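Local coordinates for D-3-phosphoglycerate dehydrogenase oxidoreductase protein (Ralstonia solanacearum, PDB 3GG9) that probably oxidises 3-phosphoglycerate with NAD as cofactor, as a member of the D-isomer-specific 2-hydroxyacid dehydrogenases, at residues A[76-81]-A[311-316]; A[100-105]-A[328-333]. All blocks are in the same frame, centred on the assembly; numbering follows the deposited sequence.

Contact 1 of 2, residues A[76-81]-A[311-316]; sequences SQTGRV and MYFGIA. With SO4 (sulfate ion), chain E.
At the C-terminal end of strand 74-77, in the parallel sheet of the flavodoxin-like catalytic domain of a D-2-hydroxyacid dehydrogenase, Ser76 and Thr78 pack against Ala316 and Phe313 of helix 306-324, which returns to this domain late in the chain. CG2 of Thr78 lies over one face of the Phe313 ring, 3.9 Å from the ring centroid and 18° off its normal, a CH-pi contact displaced toward the rim. A chi1 of 54° puts Thr78 OG1 between the backbone N and the carbonyl carbon, where it bonds Leu54 O, and leaves CG2 for the Phe313 ring and Ala316 CB. Gly79 sits beside Tyr312, its N 3.6 Å from CD1 of the ring; with positive phi, the glycine turns the loop here and brings its CA against the sulfate. A water joins Gly79 N to Tyr312 O and so ties the loop to the helix backbone. Beyond it the sulfate, probably from the crystallisation liquor, accepts a nearly straight bond from Arg80 N to O2 (2.7 Å), while Arg224 holds it from elsewhere. Its O1 lies in the plane of the Tyr312 ring, at the edge. Tyr312 OH is near both O1 and O3 and is also bonded to Ser107 N. At the strand end, Ser76 OG donates to Ala316 O at 2.8 Å, approaching from 26° outside the carbonyl plane.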
loop_
_atom_site.group_PDB
_atom_site.type_symbol
_atom_site.label_atom_id
_atom_site.label_comp_id
_atom_site.label_asym_id
_atom_site.label_seq_id
_atom_site.Cartn_x
_atom_site.Cartn_y
_atom_site.Cartn_z
ATOM N N SER A 76 -0.845 30.724 -14.303
ATOM C CA SER A 76 -1.338 29.491 -14.908
ATOM C C SER A 76 -1.443 28.392 -13.854
ATOM O O SER A 76 -0.441 27.958 -13.299
ATOM C CB SER A 76 -0.444 29.035 -16.072
ATOM O OG SER A 76 -1.137 28.043 -16.816
ATOM N N GLN A 77 -2.677 27.966 -13.601
ATOM C CA GLN A 77 -3.016 27.013 -12.561
ATOM C C GLN A 77 -3.039 25.606 -13.113
ATOM O O GLN A 77 -3.741 25.333 -14.106
ATOM C CB GLN A 77 -4.409 27.336 -12.008
ATOM C CG GLN A 77 -4.842 26.482 -10.851
ATOM C CD GLN A 77 -3.855 26.577 -9.723
ATOM O OE1 GLN A 77 -3.573 27.653 -9.220
ATOM N NE2 GLN A 77 -3.286 25.452 -9.350
ATOM N N THR A 78 -2.287 24.719 -12.456
ATOM C CA THR A 78 -2.389 23.283 -12.711
ATOM C C THR A 78 -3.690 22.811 -12.053
ATOM O O THR A 78 -3.944 23.121 -10.892
ATOM C CB THR A 78 -1.153 22.486 -12.156
ATOM O OG1 THR A 78 -0.965 22.783 -10.769
ATOM C CG2 THR A 78 0.129 22.784 -12.946
ATOM N N GLY A 79 -4.533 22.116 -12.808
ATOM C CA GLY A 79 -5.838 21.714 -12.315
ATOM C C GLY A 79 -6.834 22.864 -12.249
ATOM O O GLY A 79 -6.603 23.931 -12.824
ATOM N N ARG A 80 -7.937 22.643 -11.535
ATOM C CA ARG A 80 -9.072 23.579 -11.495
ATOM C C ARG A 80 -8.825 24.846 -10.656
ATOM O O ARG A 80 -8.053 24.843 -9.695
ATOM C CB ARG A 80 -10.342 22.854 -11.007
ATOM C CG ARG A 80 -10.370 22.544 -9.501
ATOM C CD ARG A 80 -11.320 21.388 -9.154
ATOM N NE ARG A 80 -12.689 21.830 -8.870
ATOM C CZ ARG A 80 -13.124 22.253 -7.680
ATOM N NH1 ARG A 80 -14.391 22.626 -7.533
ATOM N NH2 ARG A 80 -12.301 22.308 -6.635
ATOM N N VAL A 81 -9.492 25.928 -11.045
ATOM C CA VAL A 81 -9.500 27.167 -10.273
ATOM C C VAL A 81 -10.859 27.283 -9.593
ATOM O O VAL A 81 -11.896 27.297 -10.269
ATOM C CB VAL A 81 -9.264 28.422 -11.163
ATOM C CG1 VAL A 81 -9.178 29.683 -10.302
ATOM C CG2 VAL A 81 -8.001 28.272 -11.988
ATOM N N MET A 311 0.246 15.423 -17.597
ATOM C CA MET A 311 -1.063 15.980 -17.981
ATOM C C MET A 311 -1.280 17.376 -17.385
ATOM O O MET A 311 -1.587 18.323 -18.112
ATOM C CB MET A 311 -2.217 15.047 -17.549
ATOM C CG MET A 311 -3.624 15.561 -17.937
ATOM S SD MET A 311 -4.997 14.898 -16.937
ATOM C CE MET A 311 -5.166 13.274 -17.689
ATOM N N TYR A 312 -1.103 17.495 -16.070
ATOM C CA TYR A 312 -1.329 18.763 -15.371
ATOM C C TYR A 312 -0.474 19.918 -15.910
ATOM O O TYR A 312 -1.018 20.943 -16.299
ATOM C CB TYR A 312 -1.156 18.607 -13.861
ATOM C CG TYR A 312 -2.382 18.063 -13.136
ATOM C CD1 TYR A 312 -3.110 18.869 -12.266
ATOM C CD2 TYR A 312 -2.819 16.745 -13.322
ATOM C CE1 TYR A 312 -4.237 18.378 -11.594
ATOM C CE2 TYR A 312 -3.947 16.243 -12.652
ATOM C CZ TYR A 312 -4.642 17.064 -11.783
ATOM O OH TYR A 312 -5.759 16.584 -11.122
ATOM N N PHE A 313 0.846 19.736 -15.939
ATOM C CA PHE A 313 1.765 20.745 -16.474
ATOM C C PHE A 313 1.680 20.908 -17.990
ATOM O O PHE A 313 1.771 22.029 -18.510
ATOM C CB PHE A 313 3.183 20.436 -16.031
ATOM C CG PHE A 313 3.357 20.585 -14.540
ATOM C CD1 PHE A 313 3.655 21.829 -14.002
ATOM C CD2 PHE A 313 3.131 19.507 -13.689
ATOM C CE1 PHE A 313 3.790 21.995 -12.633
ATOM C CE2 PHE A 313 3.255 19.658 -12.270
ATOM C CZ PHE A 313 3.579 20.915 -11.770
ATOM N N GLY A 314 1.507 19.804 -18.703
ATOM C CA GLY A 314 1.300 19.907 -20.157
ATOM C C GLY A 314 0.222 20.945 -20.456
ATOM O O GLY A 314 0.428 21.853 -21.263
ATOM N N ILE A 315 -0.910 20.826 -19.769
ATOM C CA ILE A 315 -2.025 21.756 -19.934
ATOM C C ILE A 315 -1.726 23.161 -19.441
ATOM O O ILE A 315 -2.034 24.113 -20.143
ATOM C CB ILE A 315 -3.340 21.197 -19.305
ATOM C CG1 ILE A 315 -3.869 20.051 -20.164
ATOM C CG2 ILE A 315 -4.411 22.275 -19.186
ATOM C CD1 ILE A 315 -4.872 19.172 -19.448
ATOM N N ALA A 316 -1.140 23.310 -18.249
ATOM C CA ALA A 316 -0.797 24.649 -17.755
ATOM C C ALA A 316 0.210 25.384 -18.666
ATOM O O ALA A 316 0.081 26.598 -18.869
ATOM C CB ALA A 316 -0.301 24.604 -16.282
HETATM S S SO4 E . -7.855 19.122 -9.552
HETATM O O1 SO4 E . -6.413 19.129 -9.415
HETATM O O2 SO4 E . -8.267 20.124 -10.517
HETATM O O3 SO4 E . -8.281 17.810 -10.020
HETATM O O4 SO4 E . -8.431 19.399 -8.237
HETATM O O HOH W 1 -3.787 21.374 -15.534
#

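Contact 2 of 2, residues A[100-105]-A[328-333]; sequences VVLEGK and VDSVAN
Asn333 reaches back to Val101 with its side-chain amide, adding a third bond to the two that join these backbones. From CB, chi1 of 61° sets CG between the backbone N and the carbonyl carbon, which brings the amide to the strand. CG lies 3.8 Å from Val101 N, and OD1 takes the proton of that same N at 2.9 Å in an almost straight bond (176°), the donor standing 29° out of the amide's carbonyl plane. OD1 also rests against Val100 CA, whereas ND2 turns to Val99 O and Thr95 OG1; with both ends of the amide engaged, its rotation is fixed. Next along, Ala332 N donates to Val101 O at 2.7 Å, and Ala332 CB packs on the same oxygen. Glu103 N in turn donates to Ser330 O at 2.8 Å. Around this single bridge between Leu102 and Val331, the two methyls of Val331 part: CG1 meets Val100 CB, and CG2 meets Leu102 CD2 at 3.8 Å. Ser330 OG lies against CB and CD2 of Leu102. The carboxylate of Glu103 is held by partners outside the pair: OE1 accepts from Val81 N and OE2 forms a salt bridge with Arg83; a water donates to OE2 and, weakly, to Val331 O. A type I turn from Val328 to Val331 delivers the C-terminal segment to Leu102, where it pairs briefly with the edge strand of the five-stranded parallel sheet, in an alpha/beta domain of flavodoxin-like fold.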
loop_
_atom_site.group_PDB
_atom_site.type_symbol
_atom_site.label_atom_id
_atom_site.label_comp_id
_atom_site.label_asym_id
_atom_site.label_seq_id
_atom_site.Cartn_x
_atom_site.Cartn_y
_atom_site.Cartn_z
ATOM N N VAL A 100 -4.384 37.708 -15.853
ATOM C CA VAL A 100 -5.265 36.606 -16.234
ATOM C C VAL A 100 -4.910 35.323 -15.498
ATOM O O VAL A 100 -3.738 34.982 -15.346
ATOM C CB VAL A 100 -5.382 36.363 -17.783
ATOM C CG1 VAL A 100 -6.068 37.540 -18.449
ATOM C CG2 VAL A 100 -4.035 36.081 -18.421
ATOM N N VAL A 101 -5.935 34.635 -15.015
ATOM C CA VAL A 101 -5.750 33.350 -14.360
ATOM C C VAL A 101 -6.187 32.264 -15.327
ATOM O O VAL A 101 -7.328 32.248 -15.791
ATOM C CB VAL A 101 -6.501 33.267 -13.020
ATOM C CG1 VAL A 101 -6.408 31.852 -12.437
ATOM C CG2 VAL A 101 -5.919 34.290 -12.033
ATOM N N LEU A 102 -5.258 31.367 -15.650
ATOM C CA LEU A 102 -5.531 30.307 -16.613
ATOM C C LEU A 102 -5.871 29.028 -15.865
ATOM O O LEU A 102 -5.227 28.704 -14.870
ATOM C CB LEU A 102 -4.337 30.097 -17.549
ATOM C CG LEU A 102 -3.721 31.363 -18.167
ATOM C CD1 LEU A 102 -2.702 31.011 -19.207
ATOM C CD2 LEU A 102 -4.766 32.286 -18.756
ATOM N N GLU A 103 -6.903 28.332 -16.327
ATOM C CA GLU A 103 -7.425 27.170 -15.617
ATOM C C GLU A 103 -7.031 25.920 -16.360
ATOM O O GLU A 103 -7.201 25.829 -17.588
ATOM C CB GLU A 103 -8.951 27.250 -15.479
ATOM C CG GLU A 103 -9.584 26.044 -14.778
ATOM C CD GLU A 103 -10.996 26.294 -14.298
ATOM O OE1 GLU A 103 -11.349 25.780 -13.207
ATOM O OE2 GLU A 103 -11.752 27.002 -15.004
ATOM N N GLY A 104 -6.483 24.965 -15.619
ATOM C CA GLY A 104 -6.158 23.678 -16.190
ATOM C C GLY A 104 -7.283 22.680 -16.058
ATOM O O GLY A 104 -8.418 23.028 -15.735
ATOM N N LYS A 105 -6.959 21.420 -16.321
ATOM C CA LYS A 105 -7.865 20.316 -16.047
ATOM C C LYS A 105 -7.187 19.328 -15.094
ATOM O O LYS A 105 -5.958 19.239 -15.034
ATOM C CB LYS A 105 -8.307 19.619 -17.339
ATOM C CG LYS A 105 -9.149 20.513 -18.256
ATOM C CD LYS A 105 -10.487 19.865 -18.615
ATOM C CE LYS A 105 -11.494 20.902 -19.126
ATOM N NZ LYS A 105 -12.794 20.287 -19.527
ATOM N N VAL A 328 -7.864 32.668 -25.701
ATOM C CA VAL A 328 -8.077 32.950 -24.283
ATOM C C VAL A 328 -9.170 32.082 -23.633
ATOM O O VAL A 328 -9.748 32.468 -22.601
ATOM C CB VAL A 328 -8.379 34.453 -24.043
ATOM C CG1 VAL A 328 -7.127 35.294 -24.244
ATOM C CG2 VAL A 328 -9.529 34.938 -24.926
ATOM N N ASP A 329 -9.440 30.919 -24.231
ATOM C CA ASP A 329 -10.416 29.961 -23.694
ATOM C C ASP A 329 -10.143 29.493 -22.263
ATOM O O ASP A 329 -11.074 29.223 -21.518
ATOM C CB ASP A 329 -10.544 28.745 -24.599
ATOM C CG ASP A 329 -11.093 29.089 -25.974
ATOM O OD1 ASP A 329 -11.580 30.225 -26.170
ATOM O OD2 ASP A 329 -11.034 28.217 -26.868
ATOM N N SER A 330 -8.877 29.412 -21.870
ATOM C CA SER A 330 -8.542 28.922 -20.535
ATOM C C SER A 330 -8.596 29.985 -19.446
ATOM O O SER A 330 -8.320 29.679 -18.281
ATOM C CB SER A 330 -7.175 28.259 -20.537
ATOM O OG SER A 330 -6.165 29.229 -20.742
ATOM N N VAL A 331 -8.944 31.221 -19.813
ATOM C CA VAL A 331 -9.011 32.325 -18.836
ATOM C C VAL A 331 -10.194 32.136 -17.892
ATOM O O VAL A 331 -11.328 32.014 -18.337
ATOM C CB VAL A 331 -9.010 33.755 -19.495
ATOM C CG1 VAL A 331 -8.987 34.854 -18.414
ATOM C CG2 VAL A 331 -7.793 33.931 -20.378
ATOM N N ALA A 332 -9.893 32.069 -16.593
ATOM C CA ALA A 332 -10.895 31.928 -15.544
ATOM C C ALA A 332 -11.656 33.235 -15.341
ATOM O O ALA A 332 -12.870 33.215 -15.144
ATOM C CB ALA A 332 -10.244 31.497 -14.228
ATOM N N ASN A 333 -10.930 34.354 -15.413
ATOM C CA ASN A 333 -11.459 35.691 -15.136
ATOM C C ASN A 333 -11.434 36.602 -16.376
ATOM O O ASN A 333 -10.636 37.535 -16.444
ATOM C CB ASN A 333 -10.661 36.311 -13.967
ATOM C CG ASN A 333 -9.161 36.460 -14.273
ATOM O OD1 ASN A 333 -8.613 35.764 -15.136
ATOM N ND2 ASN A 333 -8.499 37.391 -13.576
HETATM O O HOH W 2 -11.577 28.791 -17.117
#

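From the N terminus the chain builds strands 4-7, 28-31 and 51-54 before strand 74-77 and, after helix 91-97, strand 100-102; the seven-stranded parallel sheet of the Rossmann-type NAD-binding domain follows, then helix 306-324. Contact 1 closes the first long loop, 76-81 to 311-316, and contact 2 the second, 100-105 to 328-333; their segments alternate, so the loops cross rather than nest. Both returns fasten the C-terminal part to the five-stranded sheet, the helix at one strand's end and the following loop along the next strand's edge. The contacts also meet directly: between the strands Gln77 N lies 2.9 Å from Leu102 O, a probable hydrogen bond, and beyond the sheet Ile315 CG2 of the helix packs on Gly104 CA.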